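Local atomic coordinates of anti-sigma-I factor RsgI3 (Clostridium thermocellum, PDB entry 6QE7), a protein that probably restrains the sigma factor SigI3 through a cytoplasmic domain, and senses polysaccharides through the extracellular tandem PA14 domains of this chain, which bind pectin strongly. Residues 52-57 with 132-137; 61-66 with 94-99; 157-162 with 193-198; 166-171 with 184-189. One frame throughout, in Å; residues are numbered along the deposited sequence.

Contact 1 (52-57 with 132-137); sequences GKVEPR and EIIPSS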
# COMPACT_ATOMS: atom_id res chain seq x y z
N GLY A 52 0.29 -19.00 -8.10
CA GLY A 52 0.42 -20.45 -7.99
C GLY A 52 1.19 -20.95 -9.18
O GLY A 52 2.17 -20.25 -9.61
N LYS A 53 0.69 -22.05 -9.74
CA LYS A 53 1.29 -22.73 -10.91
C LYS A 53 0.17 -23.08 -11.86
O LYS A 53 -0.96 -23.43 -11.38
CB LYS A 53 2.08 -23.94 -10.42
CG LYS A 53 3.31 -23.58 -9.62
CD LYS A 53 3.87 -24.78 -8.89
CE LYS A 53 5.22 -24.57 -8.25
NZ LYS A 53 6.08 -23.71 -9.08
N VAL A 54 0.41 -22.90 -13.14
CA VAL A 54 -0.48 -23.33 -14.22
C VAL A 54 0.19 -24.54 -14.91
O VAL A 54 1.46 -24.58 -14.89
CB VAL A 54 -0.82 -22.18 -15.17
CG1 VAL A 54 0.42 -21.61 -15.86
CG2 VAL A 54 -1.84 -22.57 -16.21
N GLU A 55 -0.62 -25.51 -15.38
CA GLU A 55 -0.16 -26.78 -16.04
C GLU A 55 -0.84 -26.93 -17.39
O GLU A 55 -2.01 -27.28 -17.49
CB GLU A 55 -0.39 -27.99 -15.16
CG GLU A 55 -0.29 -29.32 -15.90
CD GLU A 55 -0.14 -30.49 -14.95
OE1 GLU A 55 0.20 -30.24 -13.75
OE2 GLU A 55 -0.36 -31.65 -15.39
N PRO A 56 -0.18 -26.57 -18.50
CA PRO A 56 -0.82 -26.73 -19.78
C PRO A 56 -1.07 -28.23 -20.07
O PRO A 56 -0.41 -29.12 -19.49
CB PRO A 56 0.18 -26.11 -20.77
CG PRO A 56 1.49 -26.28 -20.06
CD PRO A 56 1.22 -26.11 -18.59
N ARG A 57 -2.07 -28.50 -20.92
CA ARG A 57 -2.38 -29.91 -21.29
C ARG A 57 -1.47 -30.35 -22.46
O ARG A 57 -1.16 -31.56 -22.50
CB ARG A 57 -3.85 -30.04 -21.69
CG ARG A 57 -4.88 -29.63 -20.63
CD ARG A 57 -6.17 -29.31 -21.37
NE ARG A 57 -7.36 -29.43 -20.54
CZ ARG A 57 -8.19 -28.42 -20.22
NH1 ARG A 57 -8.00 -27.19 -20.69
NH2 ARG A 57 -9.24 -28.65 -19.44
N GLU A 132 -10.51 -20.85 -23.56
CA GLU A 132 -11.39 -20.90 -22.38
C GLU A 132 -10.77 -20.06 -21.26
O GLU A 132 -9.56 -19.83 -21.34
CB GLU A 132 -11.52 -22.38 -22.00
CG GLU A 132 -10.21 -23.08 -21.81
CD GLU A 132 -10.23 -24.50 -21.24
OE1 GLU A 132 -11.31 -25.08 -21.25
OE2 GLU A 132 -9.15 -25.04 -20.80
N ILE A 133 -11.59 -19.65 -20.28
CA ILE A 133 -11.20 -19.43 -18.86
C ILE A 133 -10.26 -20.53 -18.39
O ILE A 133 -10.62 -21.71 -18.42
CB ILE A 133 -12.44 -19.35 -17.94
CG1 ILE A 133 -13.37 -18.18 -18.28
CG2 ILE A 133 -11.99 -19.30 -16.49
CD1 ILE A 133 -12.77 -16.80 -17.89
N ILE A 134 -9.11 -20.18 -17.83
CA ILE A 134 -8.19 -21.26 -17.41
C ILE A 134 -8.88 -21.97 -16.27
O ILE A 134 -9.15 -21.38 -15.23
CB ILE A 134 -6.78 -20.79 -17.00
CG1 ILE A 134 -6.10 -19.95 -18.08
CG2 ILE A 134 -5.91 -21.98 -16.60
CD1 ILE A 134 -4.64 -19.63 -17.79
N PRO A 135 -9.09 -23.29 -16.37
CA PRO A 135 -9.86 -24.00 -15.35
C PRO A 135 -9.06 -24.47 -14.14
O PRO A 135 -7.85 -24.47 -14.19
CB PRO A 135 -10.41 -25.18 -16.15
CG PRO A 135 -9.28 -25.49 -17.08
CD PRO A 135 -8.74 -24.15 -17.51
N SER A 136 -9.78 -24.81 -13.06
CA SER A 136 -9.20 -25.09 -11.73
C SER A 136 -8.35 -26.34 -11.82
O SER A 136 -7.42 -26.44 -11.03
CB SER A 136 -10.22 -25.25 -10.63
OG SER A 136 -11.20 -26.20 -10.97
N SER A 137 -8.70 -27.26 -12.70
CA SER A 137 -7.98 -28.56 -12.87
C SER A 137 -6.55 -28.28 -13.28
O SER A 137 -5.72 -29.09 -12.91
CB SER A 137 -8.62 -29.45 -13.90
OG SER A 137 -8.87 -28.71 -15.09
O HOH W 1 -11.30 -27.23 -19.95
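The R57 guanidinium meets the E132 carboxylate at its edge, close to its own plane, while P135 CG and S137 OG stand oblique to it. This is the edge of the beta-sandwich of the first PA14 domain: strand 53-54 belongs to one sheet and strand 132-133 to the other, and the salt bridge runs from R57, in the loop after strand 53-54, to E132 on strand 132-133. R57 and E132 approach from opposite directions with their flat groups turned 46° apart. R57 NH1 to E132 OE2 is modelled at 2.4 Å, very short for a salt bridge, so the exact length is doubtful. A water joins the other two ends, accepting from R57 NH2 at 2.6 Å and donating to E132 OE1 at 2.5 Å, so it bridges the two groups a second time. P135 CG lies 3.9 Å from R57 NH2.

Each charge has a further partner. R57 NH1 also bonds Q129 OE1, and E132 OE2 also takes the indole N-H of W124, which should help hold the carboxylate in place. The R57 chain runs extended from CG to NE, long enough to bring the guanidinium across to E132. Behind these polar groups, V54 and I134 are buried, and W124 touches both. Their side chains cross at about a right angle, V54 CG2 lying 4.1 Å from I134 CG2.

Contact 2 (61-66 with 94-99); sequences TYTFYT and SEQIYL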
# COMPACT_ATOMS: atom_id res chain seq x y z
N THR A 61 2.37 -23.42 -28.48
CA THR A 61 2.36 -21.96 -28.34
C THR A 61 1.05 -21.57 -27.64
O THR A 61 -0.04 -21.42 -28.31
CB THR A 61 2.70 -21.30 -29.69
OG1 THR A 61 4.05 -21.68 -29.99
CG2 THR A 61 2.58 -19.79 -29.64
N TYR A 62 1.14 -21.26 -26.35
CA TYR A 62 -0.06 -20.76 -25.64
C TYR A 62 -0.16 -19.26 -25.84
O TYR A 62 0.85 -18.55 -25.87
CB TYR A 62 -0.06 -21.16 -24.17
CG TYR A 62 -0.51 -22.57 -23.93
CD1 TYR A 62 0.39 -23.62 -23.92
CD2 TYR A 62 -1.86 -22.84 -23.74
CE1 TYR A 62 -0.04 -24.92 -23.69
CE2 TYR A 62 -2.31 -24.13 -23.55
CZ TYR A 62 -1.39 -25.17 -23.49
OH TYR A 62 -1.84 -26.43 -23.28
N THR A 63 -1.39 -18.80 -25.99
CA THR A 63 -1.79 -17.39 -25.81
C THR A 63 -2.47 -17.31 -24.44
O THR A 63 -3.38 -18.14 -24.19
CB THR A 63 -2.63 -16.90 -26.99
OG1 THR A 63 -1.89 -17.16 -28.19
CG2 THR A 63 -3.05 -15.44 -26.90
N PHE A 64 -1.98 -16.45 -23.53
CA PHE A 64 -2.71 -15.99 -22.32
C PHE A 64 -3.42 -14.68 -22.64
O PHE A 64 -2.92 -13.77 -23.42
CB PHE A 64 -1.78 -15.79 -21.14
CG PHE A 64 -1.29 -17.10 -20.67
CD1 PHE A 64 -0.30 -17.76 -21.37
CD2 PHE A 64 -1.90 -17.74 -19.63
CE1 PHE A 64 0.15 -18.99 -20.95
CE2 PHE A 64 -1.42 -18.96 -19.19
CZ PHE A 64 -0.41 -19.59 -19.86
N TYR A 65 -4.65 -14.60 -22.16
CA TYR A 65 -5.50 -13.39 -22.27
C TYR A 65 -5.99 -13.00 -20.87
O TYR A 65 -6.37 -13.88 -20.08
CB TYR A 65 -6.75 -13.59 -23.11
CG TYR A 65 -6.61 -14.42 -24.37
CD1 TYR A 65 -6.37 -15.79 -24.32
CD2 TYR A 65 -6.73 -13.81 -25.61
CE1 TYR A 65 -6.30 -16.53 -25.50
CE2 TYR A 65 -6.63 -14.54 -26.78
CZ TYR A 65 -6.41 -15.91 -26.72
OH TYR A 65 -6.28 -16.58 -27.92
N THR A 66 -6.02 -11.69 -20.64
CA THR A 66 -6.62 -11.04 -19.46
C THR A 66 -7.70 -10.13 -20.01
O THR A 66 -7.52 -9.52 -21.03
CB THR A 66 -5.56 -10.29 -18.64
OG1 THR A 66 -5.01 -9.23 -19.43
CG2 THR A 66 -4.44 -11.18 -18.16
N SER A 94 -3.19 -9.68 -24.47
CA SER A 94 -2.76 -11.08 -24.60
C SER A 94 -1.29 -11.12 -24.98
O SER A 94 -0.86 -10.14 -25.56
CB SER A 94 -3.60 -11.74 -25.67
OG SER A 94 -3.47 -11.05 -26.94
N GLU A 95 -0.63 -12.28 -24.79
CA GLU A 95 0.74 -12.55 -25.25
C GLU A 95 0.93 -14.04 -25.34
O GLU A 95 0.12 -14.79 -24.78
CB GLU A 95 1.82 -11.96 -24.32
CG GLU A 95 2.55 -10.76 -24.96
CD GLU A 95 3.28 -10.93 -26.32
OE1 GLU A 95 3.63 -12.13 -26.72
OE2 GLU A 95 3.50 -9.87 -27.02
N GLN A 96 2.00 -14.45 -25.98
CA GLN A 96 2.28 -15.88 -26.25
C GLN A 96 3.55 -16.27 -25.58
O GLN A 96 4.41 -15.41 -25.37
CB GLN A 96 2.38 -16.19 -27.76
CG GLN A 96 1.28 -15.51 -28.58
CD GLN A 96 1.47 -15.74 -30.06
OE1 GLN A 96 2.23 -16.61 -30.50
NE2 GLN A 96 0.82 -14.93 -30.87
N ILE A 97 3.64 -17.56 -25.28
CA ILE A 97 4.81 -18.18 -24.65
C ILE A 97 4.68 -19.67 -24.98
O ILE A 97 3.55 -20.18 -25.04
CB ILE A 97 4.80 -17.89 -23.13
CG1 ILE A 97 5.99 -18.54 -22.46
CG2 ILE A 97 3.51 -18.39 -22.50
CD1 ILE A 97 6.40 -17.91 -21.11
N TYR A 98 5.80 -20.36 -25.13
CA TYR A 98 5.78 -21.78 -25.50
C TYR A 98 5.86 -22.57 -24.21
O TYR A 98 6.80 -22.32 -23.43
CB TYR A 98 6.89 -22.15 -26.48
CG TYR A 98 6.92 -23.61 -26.86
CD1 TYR A 98 7.53 -24.51 -26.01
CD2 TYR A 98 6.28 -24.09 -27.99
CE1 TYR A 98 7.54 -25.87 -26.29
CE2 TYR A 98 6.31 -25.45 -28.29
CZ TYR A 98 6.91 -26.36 -27.42
OH TYR A 98 7.02 -27.72 -27.64
N LEU A 99 4.90 -23.49 -24.00
CA LEU A 99 4.94 -24.37 -22.81
C LEU A 99 4.85 -25.85 -23.24
O LEU A 99 4.29 -26.15 -24.36
CB LEU A 99 3.79 -23.98 -21.86
CG LEU A 99 3.66 -22.48 -21.56
CD1 LEU A 99 2.30 -22.22 -20.97
CD2 LEU A 99 4.77 -22.04 -20.60
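Y62 and I97, like F64 and E95, form hydrogen-bonded pairs of an antiparallel sheet, part of the beta-sandwich of the first PA14 domain. Each pair is joined by two backbone bonds; the one from Y62 N to I97 O measures 2.9 Å. T61 with Y98, T63 with Q96 and Y65 with S94 are the non-hydrogen-bonded pairs, and there C-H groups help close the gap, as where T63 CA lies 3.4 Å from E95 O.

On the face carrying Y62, F64 and I97, the methyl L99 CD1 serves two aromatic rings. It meets the F64 ring at the edge, in its plane, with 3.9 Å to F64 CE1, and also lies 3.8 Å from Y62 CD1. The same F64 CE1 has I97 CG2 at 3.7 Å, approaching obliquely. With I97 CG1 anti to the backbone N (chi1 179°), it is the CG2 branch that turns to the phenylalanine while the longer arm leads off.

The other face is more exposed. T63 and Q96 lie side by side there, T61 OG1 sits at the edge of the Y98 ring, and T63 CG2 rests against one face of the Y65 ring.

One shell out, L74, V76, L81 and I134 pack on F64, and L81 also touches I97. The Y62 hydroxyl is held by the backbone N of Y58 and its ring meets that of W124. Y65 makes a cation-pi contact with K131, while its OH hydrogen-bonds S125 OG.

Contact 3 (157-162 with 193-198); sequences EYYGDA and KFSVRW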
# COMPACT_ATOMS: atom_id res chain seq x y z
N GLU A 157 11.84 6.49 16.16
CA GLU A 157 13.13 6.46 16.86
C GLU A 157 13.23 7.69 17.75
O GLU A 157 13.16 8.85 17.22
CB GLU A 157 14.23 6.33 15.82
CG GLU A 157 13.94 5.30 14.73
CD GLU A 157 14.85 5.53 13.51
OE1 GLU A 157 14.59 6.46 12.74
OE2 GLU A 157 15.88 4.85 13.40
N TYR A 158 13.47 7.47 19.05
CA TYR A 158 13.70 8.56 20.05
C TYR A 158 15.19 8.72 20.32
O TYR A 158 15.87 7.75 20.59
CB TYR A 158 12.93 8.28 21.33
CG TYR A 158 11.47 8.49 21.11
CD1 TYR A 158 10.74 7.63 20.34
CD2 TYR A 158 10.83 9.56 21.67
CE1 TYR A 158 9.37 7.80 20.19
CE2 TYR A 158 9.48 9.78 21.47
CZ TYR A 158 8.74 8.92 20.69
OH TYR A 158 7.40 9.16 20.46
N TYR A 159 15.67 9.96 20.24
CA TYR A 159 17.10 10.29 20.43
C TYR A 159 17.31 11.11 21.70
O TYR A 159 16.46 11.97 22.03
CB TYR A 159 17.65 11.02 19.21
CG TYR A 159 17.67 10.15 17.99
CD1 TYR A 159 16.54 10.04 17.20
CD2 TYR A 159 18.76 9.36 17.68
CE1 TYR A 159 16.53 9.24 16.07
CE2 TYR A 159 18.79 8.59 16.53
CZ TYR A 159 17.64 8.51 15.75
OH TYR A 159 17.55 7.77 14.64
N GLY A 160 18.48 10.92 22.31
CA GLY A 160 18.93 11.64 23.52
C GLY A 160 19.74 12.88 23.21
O GLY A 160 20.48 13.34 24.08
N ASP A 161 19.48 13.52 22.08
CA ASP A 161 20.08 14.85 21.78
C ASP A 161 19.17 15.56 20.78
O ASP A 161 18.21 14.94 20.31
CB ASP A 161 21.47 14.60 21.22
CG ASP A 161 21.43 13.66 19.99
OD1 ASP A 161 20.78 14.04 18.98
OD2 ASP A 161 21.99 12.54 20.07
N ALA A 162 19.48 16.78 20.36
CA ALA A 162 18.57 17.53 19.46
C ALA A 162 18.94 17.29 18.00
O ALA A 162 18.32 17.98 17.21
CB ALA A 162 18.61 19.00 19.71
N LYS A 193 16.93 18.45 25.80
CA LYS A 193 17.23 18.41 24.35
C LYS A 193 17.04 16.93 23.99
O LYS A 193 17.75 16.05 24.56
CB LYS A 193 18.63 18.97 23.99
CG LYS A 193 18.69 20.47 23.71
CD LYS A 193 20.11 21.12 23.68
CE LYS A 193 20.10 22.55 24.20
NZ LYS A 193 21.22 23.42 23.73
N PHE A 194 16.10 16.66 23.10
CA PHE A 194 15.86 15.32 22.54
C PHE A 194 15.25 15.54 21.14
O PHE A 194 14.91 16.69 20.73
CB PHE A 194 15.02 14.47 23.50
CG PHE A 194 13.54 14.77 23.45
CD1 PHE A 194 12.99 15.76 24.24
CD2 PHE A 194 12.72 14.14 22.53
CE1 PHE A 194 11.65 16.06 24.15
CE2 PHE A 194 11.37 14.43 22.44
CZ PHE A 194 10.83 15.38 23.27
N SER A 195 15.12 14.47 20.38
CA SER A 195 14.60 14.57 18.99
C SER A 195 13.94 13.23 18.65
O SER A 195 14.22 12.20 19.36
CB SER A 195 15.78 15.00 18.07
OG SER A 195 16.86 14.06 18.19
N VAL A 196 13.10 13.20 17.62
CA VAL A 196 12.31 11.99 17.23
C VAL A 196 12.25 11.93 15.71
O VAL A 196 12.16 12.99 15.10
CB VAL A 196 10.88 12.04 17.80
CG1 VAL A 196 10.22 10.68 17.79
CG2 VAL A 196 10.87 12.62 19.21
N ARG A 197 12.32 10.73 15.16
CA ARG A 197 12.03 10.44 13.72
C ARG A 197 10.91 9.39 13.66
O ARG A 197 11.04 8.37 14.28
CB ARG A 197 13.24 9.91 12.95
CG ARG A 197 12.85 9.51 11.53
CD ARG A 197 13.99 9.05 10.65
NE ARG A 197 15.10 9.99 10.65
CZ ARG A 197 16.22 9.79 11.34
NH1 ARG A 197 16.37 8.70 12.07
NH2 ARG A 197 17.19 10.66 11.25
N TRP A 198 9.80 9.75 13.02
CA TRP A 198 8.68 8.88 12.61
C TRP A 198 8.85 8.60 11.12
O TRP A 198 9.03 9.54 10.35
CB TRP A 198 7.35 9.57 12.86
CG TRP A 198 7.05 9.82 14.31
CD1 TRP A 198 6.43 8.96 15.19
CD2 TRP A 198 7.23 11.06 15.04
NE1 TRP A 198 6.30 9.55 16.42
CE2 TRP A 198 6.77 10.84 16.35
CE3 TRP A 198 7.78 12.30 14.72
CZ2 TRP A 198 6.84 11.83 17.33
CZ3 TRP A 198 7.88 13.27 15.69
CH2 TRP A 198 7.37 13.05 16.96
O HOH W 2 20.22 15.61 25.84
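E157 and R197 lie side by side and point the same way, on one face of an antiparallel strand pair in the beta-sandwich of the second PA14 domain. R197 NH1 bonds E157 OE1 at 2.9 Å; the oxygen is in the guanidinium plane, the nitrogen comes from above the carboxylate plane, and the two planes are 57° apart. The same NH1 gives a more bent bond to Y159 OH at 3.0 Å, the ring plane being 79° from that of the guanidinium. The bend at chi3 (-51°) folds the end of R197 back to E157 and Y159, and E259 takes NE in a further salt bridge, so the guanidinium is fixed from more than one side.

On the opposite face, Y158 and V196 also run alongside each other. V196 CG1 sits over the middle of the Y158 ring, 3.7 Å from its centroid, a CH-pi contact; F169 stacks on the ring's other face. The same methyl lies over a face of the W198 ring, toward its rim.

Backbone bonds tie E157 to R197 and Y159 to S195, one in each direction. Beyond Y159 the chain leaves the strand, but S195 still holds it through its side chain: S195 OG accepts from L164 N and donates to D161 O at 2.7 Å.

Contact 4 (166-171 with 184-189); sequences DKRFTR and FPVGEL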
# COMPACT_ATOMS: atom_id res chain seq x y z
N ASP A 166 22.08 10.30 19.12
CA ASP A 166 22.20 9.22 20.13
C ASP A 166 20.85 8.51 20.26
O ASP A 166 19.91 9.10 20.88
CB ASP A 166 22.62 9.80 21.49
CG ASP A 166 22.67 8.71 22.54
OD1 ASP A 166 23.03 7.58 22.18
OD2 ASP A 166 22.38 9.00 23.69
N LYS A 167 20.71 7.31 19.70
CA LYS A 167 19.37 6.68 19.59
C LYS A 167 19.08 5.96 20.90
O LYS A 167 19.89 5.24 21.32
CB LYS A 167 19.25 5.68 18.44
CG LYS A 167 17.86 5.08 18.28
CD LYS A 167 17.82 3.80 17.43
CE LYS A 167 18.09 4.08 15.97
NZ LYS A 167 18.72 2.92 15.30
N ARG A 168 17.96 6.17 21.52
CA ARG A 168 17.72 5.60 22.86
C ARG A 168 16.77 4.41 22.75
O ARG A 168 17.02 3.41 23.41
CB ARG A 168 17.19 6.68 23.80
CG ARG A 168 18.20 7.78 24.08
CD ARG A 168 19.44 7.25 24.82
NE ARG A 168 20.11 8.46 25.26
CZ ARG A 168 19.78 9.15 26.34
NH1 ARG A 168 18.82 8.71 27.11
NH2 ARG A 168 20.40 10.27 26.63
N PHE A 169 15.67 4.53 22.00
CA PHE A 169 14.68 3.44 21.87
C PHE A 169 13.83 3.70 20.61
O PHE A 169 13.75 4.80 20.09
CB PHE A 169 13.84 3.26 23.15
CG PHE A 169 12.97 4.44 23.53
CD1 PHE A 169 11.71 4.57 23.01
CD2 PHE A 169 13.43 5.43 24.41
CE1 PHE A 169 10.92 5.68 23.29
CE2 PHE A 169 12.63 6.51 24.74
CZ PHE A 169 11.38 6.64 24.17
N THR A 170 13.22 2.62 20.15
CA THR A 170 12.27 2.55 19.03
C THR A 170 10.96 2.06 19.63
O THR A 170 11.02 1.20 20.51
CB THR A 170 12.72 1.56 17.94
OG1 THR A 170 13.87 2.16 17.33
CG2 THR A 170 11.65 1.27 16.91
N ARG A 171 9.86 2.60 19.16
CA ARG A 171 8.53 2.00 19.37
C ARG A 171 7.63 2.46 18.21
O ARG A 171 8.03 3.35 17.42
CB ARG A 171 7.98 2.47 20.72
CG ARG A 171 7.84 3.98 20.76
CD ARG A 171 7.40 4.47 22.10
NE ARG A 171 7.02 5.88 22.10
CZ ARG A 171 7.03 6.67 23.19
NH1 ARG A 171 7.49 6.19 24.33
NH2 ARG A 171 6.63 7.94 23.14
N PHE A 184 9.60 14.74 29.77
CA PHE A 184 10.17 14.42 28.44
C PHE A 184 10.01 12.94 28.14
O PHE A 184 10.25 12.08 28.97
CB PHE A 184 11.64 14.84 28.34
CG PHE A 184 11.86 16.30 28.60
CD1 PHE A 184 11.30 17.24 27.77
CD2 PHE A 184 12.47 16.72 29.77
CE1 PHE A 184 11.45 18.59 28.02
CE2 PHE A 184 12.64 18.07 30.02
CZ PHE A 184 12.17 19.00 29.12
N PRO A 185 9.74 12.58 26.88
CA PRO A 185 9.63 11.17 26.54
C PRO A 185 10.92 10.35 26.62
O PRO A 185 10.90 9.11 26.52
CB PRO A 185 8.99 11.20 25.13
CG PRO A 185 9.42 12.53 24.57
CD PRO A 185 9.52 13.48 25.76
N VAL A 186 12.05 11.00 26.83
CA VAL A 186 13.38 10.34 26.79
C VAL A 186 14.04 10.75 28.10
O VAL A 186 13.97 11.95 28.40
CB VAL A 186 14.18 10.83 25.56
CG1 VAL A 186 15.53 10.13 25.43
CG2 VAL A 186 13.39 10.64 24.30
N GLY A 187 14.56 9.81 28.86
CA GLY A 187 15.29 10.10 30.12
C GLY A 187 16.75 10.43 29.88
O GLY A 187 17.25 10.28 28.74
N GLU A 188 17.44 10.87 30.92
CA GLU A 188 18.90 11.13 30.90
C GLU A 188 19.25 12.15 29.80
O GLU A 188 20.12 11.86 28.98
CB GLU A 188 19.74 9.87 30.63
CG GLU A 188 19.55 8.69 31.58
CD GLU A 188 18.71 7.57 30.98
OE1 GLU A 188 18.43 7.64 29.76
OE2 GLU A 188 18.34 6.64 31.72
N LEU A 189 18.56 13.28 29.75
CA LEU A 189 18.82 14.28 28.69
C LEU A 189 19.77 15.34 29.21
O LEU A 189 19.85 15.49 30.41
CB LEU A 189 17.50 14.93 28.29
CG LEU A 189 16.51 13.97 27.62
CD1 LEU A 189 15.18 14.65 27.42
CD2 LEU A 189 17.06 13.43 26.30
O HOH W 3 8.23 8.19 26.50
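R168 lays its side chain over V186: CG1 of the valine is 3.8 Å from R168 CG and lies over one face of the guanidinium. The edge of that group does the polar work. R168 NH2 bonds E188 O at 2.9 Å, in the guanidinium plane but from above the carbonyl plane. R168 NH1 gives a less straight bond to G187 O at 2.8 Å and forms a salt bridge with E188 OE1 at 2.9 Å. R168 NE makes a salt bridge to OD2 of D166, just before the strand, at 2.8 Å. The bend at chi2 (-64°) helps carry the guanidinium to the loop at 187-188, where E188 has positive phi and psi.

R168 and F169 together face Y158 on the neighbouring strand, a classic beta bulge, and both direct their side chains at the loop 184-189. F169 stacks on Y158 and turns its ring edge to P185 O, with CZ 3.4 Å from the oxygen, while V186 CG2 approaches the ring obliquely. A water links that same carbonyl to R171 NH1; R171 is itself paired with D173 through NE. P185, V186 and L189 pack against F194, so the loop of this second PA14 domain is joined to strand 167-173 by R168 and F169 and to strand 193-202 by F194.

One arginine thus joins two carboxylates and two backbone carbonyls. G187 O and E188 OE1, both acceptors, come within 3.1 Å of each other, an approach that the positive charge of R168 probably makes tolerable by drawing both to NH1.

In the fold
The four contacts fall into two pairs, one in each PA14 domain. Contacts 1 and 2 have centres 12 Å apart and share a core: I134 CD1 packs 3.6 Å from F64 CE2, and P56 rests on Y62. Contacts 3 and 4 are closer, 7 Å between centres, with strands 154-159 and 167-173 adjacent in one sheet and F194 CZ 3.4 Å from P185 CD. Between the pairs, centres are 54 to 57 Å apart; contacts 1 and 4 have their nearest atoms about 34 Å apart. The calcium ions bind in the first domain: strand 60-69 of contact 2 runs on to D69, which with D70, Q113, V115 and A117 binds one; N12, D44 and T45 bind another.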